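Local coordinates for protein glucuronoarabinoxylan endo-1,4-beta-xylanase (Clostridium papyrosolvens, PDB 4FMV) that acts as the (beta/alpha)8-barrel glycoside hydrolase family 30 endoxylanase part of a longer protein, probably cutting internal beta-1,4 linkages of plant polysaccharides, at residues A[346-351]-A[382-387]; A[311-316]-A[324-329]; A[86-91]-A[148-153]; A[136-141]-A[169-174]. One frame throughout, in Å; residues are numbered along the deposited sequence.

Interaction 1 of 4, residues A[346-351]-A[382-387]; sequences SSVVSY and TTFVGN
Tyr351 and Thr383 form one antiparallel hydrogen-bonded pair between 346-351 and 382-387, and Val349 and Val385 form the other, so four backbone donors meet four backbone acceptors. The Val349 N to Val385 O bond and its return from Val385 N to Val349 O both measure 2.8 Å. In the Tyr351 pair the two bonds differ in straightness: the angle at hydrogen is 168° for Thr383 N to Tyr351 O, but 140° for Tyr351 N to Thr383 O. Several of these oxygens have a second neighbour. Val385 O lies 3.1 Å from Val348 CA and Thr383 O lies 3.2 Å from Ser350 CA, both CA-H...O contacts. Tyr351 O also accepts from Gln289 NE2, while Thr383 OG1 is hydrogen-bonded to Gln289 O, so one glutamine serves both strands.

Between the pairs, Ser350 faces Phe384. Ser350 CB approaches Phe384 CD2 obliquely at 3.8 Å, and Val348 CG2 meets the same ring atom at 4.1 Å. The hydroxyl of Ser350 makes a weak hydrogen bond to Ala363 O. On the other side of the sheet, Val385 CG2 and Thr383 O both lie at the edge of the Tyr351 ring, near its plane; the ring itself stacks with Phe293.

On one face, then, Phe384 meets Phe338 and Phe372, and Val348 packs on Ile365 and Val367. The face of Tyr351, Thr383 and Val385 packs on Phe293, and the polar links to Gln289 come from Thr383 OG1 and the backbone Tyr351 O, consistent with a beta domain fastened to the barrel by backbone as well as side-chain atoms.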
loop_
_atom_site.group_PDB
_atom_site.type_symbol
_atom_site.label_atom_id
_atom_site.label_comp_id
_atom_site.label_asym_id
_atom_site.label_seq_id
_atom_site.Cartn_x
_atom_site.Cartn_y
_atom_site.Cartn_z
ATOM N N SER A 346 -7.431 5.773 -29.049
ATOM C CA SER A 346 -7.074 6.506 -30.258
ATOM C C SER A 346 -5.555 6.581 -30.349
ATOM O O SER A 346 -4.970 6.483 -31.438
ATOM C CB SER A 346 -7.680 7.908 -30.209
ATOM O OG SER A 346 -8.122 8.205 -28.889
ATOM N N SER A 347 -4.933 6.746 -29.182
ATOM C CA SER A 347 -3.485 6.816 -29.065
ATOM C C SER A 347 -3.111 6.715 -27.585
ATOM O O SER A 347 -3.987 6.639 -26.717
ATOM C CB SER A 347 -2.981 8.143 -29.619
ATOM O OG SER A 347 -3.558 9.208 -28.883
ATOM N N VAL A 348 -1.815 6.724 -27.297
ATOM C CA VAL A 348 -1.359 6.710 -25.912
ATOM C C VAL A 348 -0.114 7.589 -25.751
ATOM O O VAL A 348 0.603 7.847 -26.715
ATOM C CB VAL A 348 -1.004 5.276 -25.426
ATOM C CG1 VAL A 348 -2.164 4.280 -25.691
ATOM C CG2 VAL A 348 0.284 4.806 -26.079
ATOM N N VAL A 349 0.135 8.024 -24.520
ATOM C CA VAL A 349 1.349 8.733 -24.185
ATOM C C VAL A 349 2.051 7.850 -23.171
ATOM O O VAL A 349 1.431 6.975 -22.579
ATOM C CB VAL A 349 1.066 10.147 -23.623
ATOM C CG1 VAL A 349 0.195 10.933 -24.595
ATOM C CG2 VAL A 349 0.405 10.082 -22.228
ATOM N N SER A 350 3.354 8.024 -23.015
ATOM C CA SER A 350 4.121 7.155 -22.149
ATOM C C SER A 350 4.946 7.965 -21.170
ATOM O O SER A 350 5.231 9.140 -21.394
ATOM C CB SER A 350 5.042 6.275 -22.973
ATOM O OG SER A 350 6.052 7.048 -23.576
ATOM N N TYR A 351 5.317 7.325 -20.079
ATOM C CA TYR A 351 6.127 7.953 -19.052
ATOM C C TYR A 351 7.072 6.870 -18.605
ATOM O O TYR A 351 6.622 5.736 -18.361
ATOM C CB TYR A 351 5.251 8.392 -17.877
ATOM C CG TYR A 351 4.194 9.403 -18.253
ATOM C CD1 TYR A 351 4.478 10.764 -18.248
ATOM C CD2 TYR A 351 2.921 8.998 -18.631
ATOM C CE1 TYR A 351 3.524 11.695 -18.599
ATOM C CE2 TYR A 351 1.953 9.931 -18.985
ATOM C CZ TYR A 351 2.268 11.276 -18.971
ATOM O OH TYR A 351 1.318 12.213 -19.303
ATOM N N THR A 382 7.704 1.465 -17.748
ATOM C CA THR A 382 7.004 2.413 -18.595
ATOM C C THR A 382 5.513 2.297 -18.336
ATOM O O THR A 382 4.961 1.182 -18.257
ATOM C CB THR A 382 7.236 2.134 -20.085
ATOM O OG1 THR A 382 8.616 2.314 -20.421
ATOM C CG2 THR A 382 6.379 3.065 -20.943
ATOM N N THR A 383 4.856 3.447 -18.216
ATOM C CA THR A 383 3.404 3.469 -18.118
ATOM C C THR A 383 2.858 4.139 -19.371
ATOM O O THR A 383 3.279 5.251 -19.725
ATOM C CB THR A 383 2.939 4.205 -16.866
ATOM O OG1 THR A 383 3.469 3.557 -15.703
ATOM C CG2 THR A 383 1.421 4.226 -16.790
ATOM N N PHE A 384 1.962 3.445 -20.069
ATOM C CA PHE A 384 1.278 4.012 -21.227
ATOM C C PHE A 384 -0.147 4.377 -20.827
ATOM O O PHE A 384 -0.843 3.583 -20.193
ATOM C CB PHE A 384 1.209 3.002 -22.377
ATOM C CG PHE A 384 2.540 2.450 -22.791
ATOM C CD1 PHE A 384 3.050 1.312 -22.185
ATOM C CD2 PHE A 384 3.276 3.055 -23.800
ATOM C CE1 PHE A 384 4.282 0.796 -22.560
ATOM C CE2 PHE A 384 4.510 2.549 -24.186
ATOM C CZ PHE A 384 5.009 1.407 -23.566
ATOM N N VAL A 385 -0.586 5.570 -21.211
ATOM C CA VAL A 385 -1.929 6.025 -20.906
ATOM C C VAL A 385 -2.630 6.503 -22.172
ATOM O O VAL A 385 -2.049 7.232 -22.969
ATOM C CB VAL A 385 -1.885 7.157 -19.879
ATOM C CG1 VAL A 385 -3.304 7.624 -19.527
ATOM C CG2 VAL A 385 -1.118 6.695 -18.629
ATOM N N GLY A 386 -3.885 6.099 -22.355
ATOM C CA GLY A 386 -4.648 6.527 -23.516
ATOM C C GLY A 386 -6.129 6.673 -23.211
ATOM O O GLY A 386 -6.621 6.190 -22.187
ATOM N N ASN A 387 -6.842 7.370 -24.085
ATOM C CA ASN A 387 -8.292 7.427 -23.981
ATOM C C ASN A 387 -8.958 6.158 -24.514
ATOM O O ASN A 387 -8.685 5.731 -25.633
ATOM C CB ASN A 387 -8.830 8.659 -24.692
ATOM C CG ASN A 387 -8.572 9.921 -23.915
ATOM O OD1 ASN A 387 -8.347 9.886 -22.703
ATOM N ND2 ASN A 387 -8.604 11.051 -24.603
#

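Interaction 2 of 4, residues A[311-316]-A[324-329]; sequences VYVSAY and IVAINT
The ring of Tyr312 meets Thr329 at its edge: Thr329 CG2 is 4.0 Å from Tyr312 CE2, Thr329 OG1 also lies in the ring plane, and the two side chains cross at about a right angle. The same ring makes a cation-pi contact with Lys248. Near the other end of the pairing, the ring of Tyr316 is approached obliquely by Val325 CG2, 4.3 Å from Tyr316 CE1. Tyr316 OH shares a hydrogen bond of 2.7 Å with Ser314 OG, which a chi1 of 52° sets between the backbone N and the carbonyl carbon. A water 2.6 Å from Ser314 OG donates in turn to Val325 O, giving that buried carbonyl a second donor besides Ser314 N.

The backbone register rests on two antiparallel hydrogen-bonded pairs, Tyr312 with Ile327 and Ser314 with Val325. Ile327 N to Tyr312 O is short and nearly straight, 2.8 Å and 174°. On the opposite face, Val313 sets one methyl against Ile324 and the other against Ala326: CG1 is 3.8 Å from Ile324 CG2, and CG2 is 3.8 Å from Ala326 CB.

Strands 311-318 and 321-328 form a beta hairpin, flanked by strand 299-303 beyond the first and strand 380-387 beyond the second. The face of Ser314, Tyr316 and Ile327 rests on helix 240-255, while Ile324 and Ala326 pack against strand 334-341 through Phe338.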
loop_
_atom_site.group_PDB
_atom_site.type_symbol
_atom_site.label_atom_id
_atom_site.label_comp_id
_atom_site.label_asym_id
_atom_site.label_seq_id
_atom_site.Cartn_x
_atom_site.Cartn_y
_atom_site.Cartn_z
ATOM N N VAL A 311 10.104 -9.390 -19.207
ATOM C CA VAL A 311 9.099 -8.364 -19.460
ATOM C C VAL A 311 7.855 -8.700 -18.656
ATOM O O VAL A 311 7.342 -9.813 -18.721
ATOM C CB VAL A 311 8.758 -8.259 -20.940
ATOM C CG1 VAL A 311 7.618 -7.236 -21.173
ATOM C CG2 VAL A 311 10.036 -7.915 -21.750
ATOM N N TYR A 312 7.381 -7.733 -17.891
ATOM C CA TYR A 312 6.234 -7.934 -17.009
ATOM C C TYR A 312 5.208 -6.850 -17.290
ATOM O O TYR A 312 5.548 -5.669 -17.320
ATOM C CB TYR A 312 6.708 -7.888 -15.556
ATOM C CG TYR A 312 7.761 -8.938 -15.298
ATOM C CD1 TYR A 312 7.395 -10.268 -15.079
ATOM C CD2 TYR A 312 9.117 -8.617 -15.315
ATOM C CE1 TYR A 312 8.345 -11.244 -14.875
ATOM C CE2 TYR A 312 10.077 -9.580 -15.093
ATOM C CZ TYR A 312 9.683 -10.895 -14.877
ATOM O OH TYR A 312 10.624 -11.876 -14.680
ATOM N N VAL A 313 3.963 -7.240 -17.521
ATOM C CA VAL A 313 2.961 -6.267 -17.940
ATOM C C VAL A 313 1.665 -6.410 -17.161
ATOM O O VAL A 313 1.194 -7.521 -16.934
ATOM C CB VAL A 313 2.664 -6.384 -19.473
ATOM C CG1 VAL A 313 1.519 -5.452 -19.884
ATOM C CG2 VAL A 313 3.919 -6.081 -20.284
ATOM N N SER A 314 1.093 -5.286 -16.738
ATOM C CA SER A 314 -0.259 -5.290 -16.173
ATOM C C SER A 314 -1.039 -4.171 -16.822
ATOM O O SER A 314 -0.449 -3.331 -17.479
ATOM C CB SER A 314 -0.239 -5.141 -14.646
ATOM O OG SER A 314 0.529 -4.028 -14.207
ATOM N N ALA A 315 -2.358 -4.168 -16.659
ATOM C CA ALA A 315 -3.205 -3.170 -17.312
ATOM C C ALA A 315 -4.424 -2.824 -16.451
ATOM O O ALA A 315 -4.854 -3.627 -15.636
ATOM C CB ALA A 315 -3.635 -3.667 -18.704
ATOM N N TYR A 316 -4.968 -1.622 -16.624
ATOM C CA TYR A 316 -6.028 -1.105 -15.753
ATOM C C TYR A 316 -6.948 -0.196 -16.563
ATOM O O TYR A 316 -6.527 0.357 -17.579
ATOM C CB TYR A 316 -5.412 -0.296 -14.595
ATOM C CG TYR A 316 -4.265 -1.012 -13.931
ATOM C CD1 TYR A 316 -3.018 -1.087 -14.557
ATOM C CD2 TYR A 316 -4.428 -1.658 -12.705
ATOM C CE1 TYR A 316 -1.954 -1.768 -13.971
ATOM C CE2 TYR A 316 -3.371 -2.359 -12.119
ATOM C CZ TYR A 316 -2.138 -2.404 -12.768
ATOM O OH TYR A 316 -1.077 -3.069 -12.215
ATOM N N ILE A 324 -1.467 0.867 -19.151
ATOM C CA ILE A 324 -0.603 -0.317 -19.274
ATOM C C ILE A 324 0.745 0.017 -18.653
ATOM O O ILE A 324 1.378 1.019 -19.008
ATOM C CB ILE A 324 -0.363 -0.719 -20.743
ATOM C CG1 ILE A 324 -1.684 -1.068 -21.427
ATOM C CG2 ILE A 324 0.627 -1.892 -20.842
ATOM C CD1 ILE A 324 -1.618 -1.012 -22.951
ATOM N N VAL A 325 1.166 -0.813 -17.704
ATOM C CA VAL A 325 2.462 -0.674 -17.062
ATOM C C VAL A 325 3.316 -1.846 -17.507
ATOM O O VAL A 325 2.983 -3.024 -17.252
ATOM C CB VAL A 325 2.333 -0.655 -15.521
ATOM C CG1 VAL A 325 3.716 -0.608 -14.841
ATOM C CG2 VAL A 325 1.455 0.519 -15.076
ATOM N N ALA A 326 4.407 -1.524 -18.191
ATOM C CA ALA A 326 5.289 -2.546 -18.761
ATOM C C ALA A 326 6.708 -2.369 -18.248
ATOM O O ALA A 326 7.320 -1.313 -18.425
ATOM C CB ALA A 326 5.249 -2.495 -20.280
ATOM N N ILE A 327 7.218 -3.411 -17.598
ATOM C CA ILE A 327 8.534 -3.392 -16.980
ATOM C C ILE A 327 9.480 -4.265 -17.791
ATOM O O ILE A 327 9.139 -5.391 -18.104
ATOM C CB ILE A 327 8.472 -3.954 -15.543
ATOM C CG1 ILE A 327 7.502 -3.133 -14.683
ATOM C CG2 ILE A 327 9.881 -3.987 -14.916
ATOM C CD1 ILE A 327 6.942 -3.867 -13.478
ATOM N N ASN A 328 10.644 -3.736 -18.174
ATOM C CA ASN A 328 11.667 -4.564 -18.820
ATOM C C ASN A 328 12.902 -4.652 -17.924
ATOM O O ASN A 328 13.666 -3.690 -17.839
ATOM C CB ASN A 328 12.039 -3.968 -20.186
ATOM C CG ASN A 328 13.231 -4.657 -20.830
ATOM O OD1 ASN A 328 13.568 -5.797 -20.491
ATOM N ND2 ASN A 328 13.871 -3.969 -21.785
ATOM N N THR A 329 13.122 -5.811 -17.299
ATOM C CA THR A 329 14.240 -5.976 -16.358
ATOM C C THR A 329 15.490 -6.446 -17.091
ATOM O O THR A 329 16.552 -6.625 -16.480
ATOM C CB THR A 329 13.930 -6.993 -15.222
ATOM O OG1 THR A 329 13.788 -8.312 -15.776
ATOM C CG2 THR A 329 12.647 -6.635 -14.492
HETATM O O HOH W 1 3.108 -4.103 -14.341
#

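Interaction 3 of 4, residues A[86-91]-A[148-153]; sequences SPWNPP and QDWTWW
Trp150 starts its contact with Trp88 and Asn89 at CB, which sits 3.3 Å from Trp88 O and 3.4 Å from Asn89 OD1. From there, with chi1 at 49°, CG is flanked by both backbone neighbours of CA, which swings the indole alongside Trp88. Trp88 CD1 then comes over the six-membered ring, 3.7 Å from Trp150 CD2 and 3.6 Å from Trp150 CE3, while Trp150 CZ3 also meets Trp88 NE1 more loosely. Ring planes at 76°, with centroids 4.8 Å apart, make this a T-shaped pair in which Trp88 gives the edge and Trp150 the face. Trp150 NE1 bonds to Glu143 O.

Beside the indoles, Thr151 OG1 donates to Asn89 OD1 over 2.8 Å, in the amide plane and on a lone pair. Thr151 OG1 is also bonded to Gln95 NE2. Asn89 ND2 serves Glu52 OE2 and a water that donates to Asp149 O; with both ends engaged, the amide's rotation is probably fixed.

Here the loops following strands 82-86 and 137-139 are joined at the C-terminal ends of barrel strands, the end at which (beta/alpha)8 glycosidases carry their active site.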
loop_
_atom_site.group_PDB
_atom_site.type_symbol
_atom_site.label_atom_id
_atom_site.label_comp_id
_atom_site.label_asym_id
_atom_site.label_seq_id
_atom_site.Cartn_x
_atom_site.Cartn_y
_atom_site.Cartn_z
ATOM N N SER A 86 -1.614 3.003 11.637
ATOM C CA SER A 86 -1.212 1.759 12.328
ATOM C C SER A 86 -0.468 2.128 13.618
ATOM O O SER A 86 0.360 3.064 13.611
ATOM C CB SER A 86 -0.216 0.997 11.443
ATOM O OG SER A 86 -0.721 0.721 10.136
ATOM N N PRO A 87 -0.781 1.440 14.734
ATOM C CA PRO A 87 -0.014 1.399 15.989
ATOM C C PRO A 87 1.150 0.381 16.000
ATOM O O PRO A 87 0.935 -0.775 15.589
ATOM C CB PRO A 87 -1.087 1.019 17.011
ATOM C CG PRO A 87 -2.057 0.058 16.183
ATOM C CD PRO A 87 -1.792 0.363 14.691
ATOM N N TRP A 88 2.327 0.769 16.491
ATOM C CA TRP A 88 3.365 -0.178 16.913
ATOM C C TRP A 88 3.228 -0.674 18.346
ATOM O O TRP A 88 3.648 -1.776 18.665
ATOM C CB TRP A 88 4.772 0.390 16.727
ATOM C CG TRP A 88 5.338 0.357 15.341
ATOM C CD1 TRP A 88 6.532 -0.212 14.947
ATOM C CD2 TRP A 88 4.786 0.986 14.172
ATOM N NE1 TRP A 88 6.739 0.026 13.597
ATOM C CE2 TRP A 88 5.686 0.748 13.105
ATOM C CE3 TRP A 88 3.617 1.711 13.927
ATOM C CZ2 TRP A 88 5.433 1.204 11.806
ATOM C CZ3 TRP A 88 3.379 2.172 12.651
ATOM C CH2 TRP A 88 4.293 1.921 11.603
ATOM N N ASN A 89 2.737 0.195 19.228
ATOM C CA ASN A 89 2.502 -0.175 20.620
ATOM C C ASN A 89 1.266 0.536 21.141
ATOM O O ASN A 89 0.930 1.627 20.673
ATOM C CB ASN A 89 3.678 0.227 21.530
ATOM C CG ASN A 89 5.002 -0.425 21.139
ATOM O OD1 ASN A 89 5.258 -1.596 21.429
ATOM N ND2 ASN A 89 5.869 0.359 20.525
ATOM N N PRO A 90 0.583 -0.063 22.130
ATOM C CA PRO A 90 -0.364 0.817 22.816
ATOM C C PRO A 90 0.411 1.705 23.797
ATOM O O PRO A 90 1.623 1.512 23.930
ATOM C CB PRO A 90 -1.265 -0.157 23.562
ATOM C CG PRO A 90 -0.428 -1.376 23.778
ATOM C CD PRO A 90 0.556 -1.447 22.630
ATOM N N PRO A 91 -0.284 2.612 24.517
ATOM C CA PRO A 91 0.360 3.325 25.621
ATOM C C PRO A 91 0.999 2.358 26.607
ATOM O O PRO A 91 0.488 1.256 26.816
ATOM C CB PRO A 91 -0.815 4.037 26.298
ATOM C CG PRO A 91 -1.772 4.276 25.204
ATOM C CD PRO A 91 -1.695 3.004 24.377
ATOM N N GLN A 148 9.823 -8.185 18.441
ATOM C CA GLN A 148 10.839 -8.156 19.487
ATOM C C GLN A 148 11.052 -6.727 20.018
ATOM O O GLN A 148 11.368 -6.529 21.191
ATOM C CB GLN A 148 12.155 -8.738 18.978
ATOM C CG GLN A 148 13.202 -8.892 20.090
ATOM C CD GLN A 148 14.576 -9.261 19.555
ATOM O OE1 GLN A 148 15.568 -8.541 19.776
ATOM N NE2 GLN A 148 14.644 -10.380 18.842
ATOM N N ASP A 149 10.939 -5.748 19.137
ATOM C CA ASP A 149 11.120 -4.327 19.506
ATOM C C ASP A 149 9.845 -3.494 19.746
ATOM O O ASP A 149 9.891 -2.257 19.797
ATOM C CB ASP A 149 12.138 -3.647 18.598
ATOM C CG ASP A 149 13.535 -4.169 18.838
ATOM O OD1 ASP A 149 13.982 -4.197 20.010
ATOM O OD2 ASP A 149 14.176 -4.591 17.864
ATOM N N TRP A 150 8.711 -4.179 19.742
ATOM C CA TRP A 150 7.380 -3.568 19.905
ATOM C C TRP A 150 6.449 -4.561 20.603
ATOM O O TRP A 150 6.920 -5.265 21.488
ATOM C CB TRP A 150 6.812 -2.857 18.669
ATOM C CG TRP A 150 6.839 -3.592 17.361
ATOM C CD1 TRP A 150 5.935 -4.519 16.913
ATOM C CD2 TRP A 150 7.781 -3.396 16.293
ATOM N NE1 TRP A 150 6.278 -4.940 15.650
ATOM C CE2 TRP A 150 7.406 -4.268 15.244
ATOM C CE3 TRP A 150 8.918 -2.587 16.131
ATOM C CZ2 TRP A 150 8.118 -4.341 14.045
ATOM C CZ3 TRP A 150 9.631 -2.661 14.951
ATOM C CH2 TRP A 150 9.231 -3.530 13.916
ATOM N N THR A 151 5.136 -4.412 20.433
ATOM C CA THR A 151 4.134 -5.290 21.060
ATOM C C THR A 151 3.740 -6.562 20.252
ATOM O O THR A 151 3.260 -6.460 19.118
ATOM C CB THR A 151 2.892 -4.419 21.393
ATOM O OG1 THR A 151 3.310 -3.351 22.263
ATOM C CG2 THR A 151 1.789 -5.215 22.069
ATOM N N TRP A 152 3.951 -7.746 20.838
ATOM C CA TRP A 152 3.572 -9.049 20.232
ATOM C C TRP A 152 2.084 -9.388 20.380
ATOM O O TRP A 152 1.490 -9.140 21.435
ATOM C CB TRP A 152 4.306 -10.203 20.933
ATOM C CG TRP A 152 5.783 -10.322 20.708
ATOM C CD1 TRP A 152 6.787 -9.912 21.563
ATOM C CD2 TRP A 152 6.436 -10.931 19.591
ATOM N NE1 TRP A 152 8.017 -10.212 21.028
ATOM C CE2 TRP A 152 7.832 -10.842 19.820
ATOM C CE3 TRP A 152 5.979 -11.554 18.413
ATOM C CZ2 TRP A 152 8.774 -11.335 18.915
ATOM C CZ3 TRP A 152 6.923 -12.040 17.511
ATOM C CH2 TRP A 152 8.303 -11.932 17.769
ATOM N N TRP A 153 1.496 -10.004 19.350
ATOM C CA TRP A 153 0.200 -10.655 19.459
ATOM C C TRP A 153 0.297 -11.996 18.765
ATOM O O TRP A 153 0.713 -12.054 17.619
ATOM C CB TRP A 153 -0.900 -9.888 18.705
ATOM C CG TRP A 153 -1.102 -8.453 19.068
ATOM C CD1 TRP A 153 -0.177 -7.457 19.042
ATOM C CD2 TRP A 153 -2.336 -7.846 19.458
ATOM N NE1 TRP A 153 -0.754 -6.261 19.411
ATOM C CE2 TRP A 153 -2.079 -6.474 19.663
ATOM C CE3 TRP A 153 -3.638 -8.335 19.656
ATOM C CZ2 TRP A 153 -3.079 -5.576 20.064
ATOM C CZ3 TRP A 153 -4.627 -7.442 20.063
ATOM C CH2 TRP A 153 -4.338 -6.080 20.256
HETATM O O HOH W 2 8.651 -0.016 20.093
#

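Interaction 4 of 4, residues A[136-141]-A[169-174]; sequences YAISVQ and INCRVM
Ile138 pairs with Arg172 and Met174 through parallel-strand hydrogen bonds. Ile138 N donates to Arg172 O at 2.9 Å, and Met174 N to Ile138 O at 2.9 Å, the latter donor standing 44° out of the carbonyl plane. Val140 N continues the ladder to Met174 O.

The charged and aromatic contact belongs to Arg172 and Tyr136. Extended from CG to NE and turned at its end (chi4 74°), the arginine chain lays its guanidinium flat on one face of the phenol ring, with centres 3.7 Å apart and planes at 3°, a stacked cation-pi pair. Arg172 NH1 stands over the ring centre and donates to a lone pair of Tyr136 O, 3.0 Å away in the carbonyl plane, while the oxygen lies close to the guanidinium plane. Stack and hydrogen bond thus fix the same flat group through one residue.

Apolar packing follows on the side of Ile138: its CG2 lies 3.7 Å from Ile169 CG2, the two chains crossing at about a right angle, and Val140 CG2 is 4.0 Å from Val173 CG1. Across the sheet, Met174 SD is 3.9 Å from Ser139 CB; Ser139 OG bonds to Glu177.

Strands 137-139 and 172-178 are adjacent staves of the barrel, linked by a beta-alpha-beta crossover through helix 155-164. Strand 82-86 borders the first and strand 201-205 the second, while helices 114-130 and 155-164 cover Ile138, Val140 and Val173.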
loop_
_atom_site.group_PDB
_atom_site.type_symbol
_atom_site.label_atom_id
_atom_site.label_comp_id
_atom_site.label_asym_id
_atom_site.label_seq_id
_atom_site.Cartn_x
_atom_site.Cartn_y
_atom_site.Cartn_z
ATOM N N TYR A 136 -9.749 6.488 6.793
ATOM C CA TYR A 136 -10.301 5.402 5.987
ATOM C C TYR A 136 -10.357 4.100 6.778
ATOM O O TYR A 136 -11.337 3.372 6.711
ATOM C CB TYR A 136 -9.497 5.202 4.685
ATOM C CG TYR A 136 -10.199 4.298 3.699
ATOM C CD1 TYR A 136 -11.100 4.816 2.787
ATOM C CD2 TYR A 136 -9.993 2.921 3.714
ATOM C CE1 TYR A 136 -11.770 4.001 1.893
ATOM C CE2 TYR A 136 -10.659 2.098 2.830
ATOM C CZ TYR A 136 -11.538 2.647 1.923
ATOM O OH TYR A 136 -12.200 1.839 1.050
ATOM N N ALA A 137 -9.281 3.797 7.503
ATOM C CA ALA A 137 -9.196 2.571 8.290
ATOM C C ALA A 137 -8.166 2.745 9.401
ATOM O O ALA A 137 -7.297 3.622 9.326
ATOM C CB ALA A 137 -8.790 1.374 7.392
ATOM N N ILE A 138 -8.262 1.904 10.426
ATOM C CA ILE A 138 -7.290 1.902 11.499
ATOM C C ILE A 138 -6.886 0.458 11.810
ATOM O O ILE A 138 -7.743 -0.426 11.818
ATOM C CB ILE A 138 -7.839 2.628 12.753
ATOM C CG1 ILE A 138 -6.699 2.919 13.750
ATOM C CG2 ILE A 138 -9.012 1.830 13.386
ATOM C CD1 ILE A 138 -7.060 4.024 14.780
ATOM N N SER A 139 -5.583 0.243 12.028
ATOM C CA SER A 139 -4.998 -1.085 12.168
ATOM C C SER A 139 -4.856 -1.457 13.637
ATOM O O SER A 139 -4.574 -0.599 14.467
ATOM C CB SER A 139 -3.633 -1.150 11.452
ATOM O OG SER A 139 -3.015 -2.436 11.525
ATOM N N VAL A 140 -5.078 -2.735 13.950
ATOM C CA VAL A 140 -4.959 -3.233 15.316
ATOM C C VAL A 140 -3.487 -3.219 15.747
ATOM O O VAL A 140 -3.156 -2.775 16.844
ATOM C CB VAL A 140 -5.543 -4.679 15.465
ATOM C CG1 VAL A 140 -5.337 -5.232 16.895
ATOM C CG2 VAL A 140 -7.023 -4.711 15.068
ATOM N N GLN A 141 -2.607 -3.776 14.925
ATOM C CA GLN A 141 -1.191 -3.788 15.270
ATOM C C GLN A 141 -0.289 -3.847 14.030
ATOM O O GLN A 141 -0.526 -4.664 13.127
ATOM C CB GLN A 141 -0.915 -5.037 16.162
ATOM C CG GLN A 141 0.595 -5.282 16.483
ATOM C CD GLN A 141 1.203 -4.246 17.424
ATOM O OE1 GLN A 141 0.633 -3.953 18.474
ATOM N NE2 GLN A 141 2.386 -3.692 17.052
ATOM N N ILE A 169 -15.127 -0.480 17.086
ATOM C CA ILE A 169 -14.307 0.571 16.495
ATOM C C ILE A 169 -15.087 1.356 15.431
ATOM O O ILE A 169 -15.723 0.788 14.557
ATOM C CB ILE A 169 -12.946 0.042 15.977
ATOM C CG1 ILE A 169 -12.104 -0.452 17.165
ATOM C CG2 ILE A 169 -12.196 1.152 15.202
ATOM C CD1 ILE A 169 -10.924 -1.311 16.778
ATOM N N ASN A 170 -14.975 2.670 15.508
ATOM C CA ASN A 170 -15.815 3.641 14.798
ATOM C C ASN A 170 -15.290 3.904 13.389
ATOM O O ASN A 170 -15.340 5.026 12.914
ATOM C CB ASN A 170 -16.062 4.920 15.593
ATOM C CG ASN A 170 -16.963 4.685 16.784
ATOM O OD1 ASN A 170 -17.947 3.940 16.696
ATOM N ND2 ASN A 170 -16.620 5.288 17.915
ATOM N N CYS A 171 -14.495 2.975 12.882
ATOM C CA CYS A 171 -13.871 3.151 11.582
ATOM C C CYS A 171 -13.713 1.772 10.919
ATOM O O CYS A 171 -13.993 0.743 11.552
ATOM C CB CYS A 171 -12.500 3.795 11.874
ATOM S SG CYS A 171 -11.433 4.155 10.540
ATOM N N ARG A 172 -13.237 1.719 9.676
ATOM C CA ARG A 172 -12.890 0.408 9.112
ATOM C C ARG A 172 -11.702 -0.149 9.909
ATOM O O ARG A 172 -10.824 0.605 10.346
ATOM C CB ARG A 172 -12.509 0.490 7.632
ATOM C CG ARG A 172 -13.647 0.899 6.651
ATOM C CD ARG A 172 -13.103 0.833 5.206
ATOM N NE ARG A 172 -14.038 1.326 4.194
ATOM C CZ ARG A 172 -14.299 2.614 4.014
ATOM N NH1 ARG A 172 -13.705 3.514 4.798
ATOM N NH2 ARG A 172 -15.150 3.002 3.067
ATOM N N VAL A 173 -11.677 -1.462 10.092
ATOM C CA VAL A 173 -10.600 -2.115 10.824
ATOM C C VAL A 173 -9.647 -2.850 9.877
ATOM O O VAL A 173 -10.077 -3.625 9.013
ATOM C CB VAL A 173 -11.161 -3.111 11.866
ATOM C CG1 VAL A 173 -10.031 -3.964 12.478
ATOM C CG2 VAL A 173 -11.943 -2.363 12.952
ATOM N N MET A 174 -8.352 -2.606 10.053
ATOM C CA MET A 174 -7.334 -3.291 9.288
ATOM C C MET A 174 -6.622 -4.284 10.193
ATOM O O MET A 174 -6.316 -3.974 11.332
ATOM C CB MET A 174 -6.313 -2.277 8.759
ATOM C CG MET A 174 -5.043 -2.902 8.191
ATOM S SD MET A 174 -3.879 -1.629 7.568
ATOM C CE MET A 174 -4.740 -1.035 6.103
#

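How the interactions relate
Interactions 1 and 2 share a beta region: strands 380-387 and 321-328 are neighbours, with Phe384 N 2.7 Å from Ile324 O and Thr382 O 2.8 Å from Ala326 N. Interactions 3 and 4 belong to the barrel, on the opposite side of the chain's centre, and meet through Gln141, whose NE2 reaches Trp88 O and whose OE1 reaches Trp153 NE1. Interactions 2, 3 and 4 are largely buried, interaction 1 only partly. Antiparallel ladders dominate the first two and a parallel one interaction 4, whereas interaction 3 joins loops by side chains. Centres of interactions 1 and 3 lie about 44 Å apart.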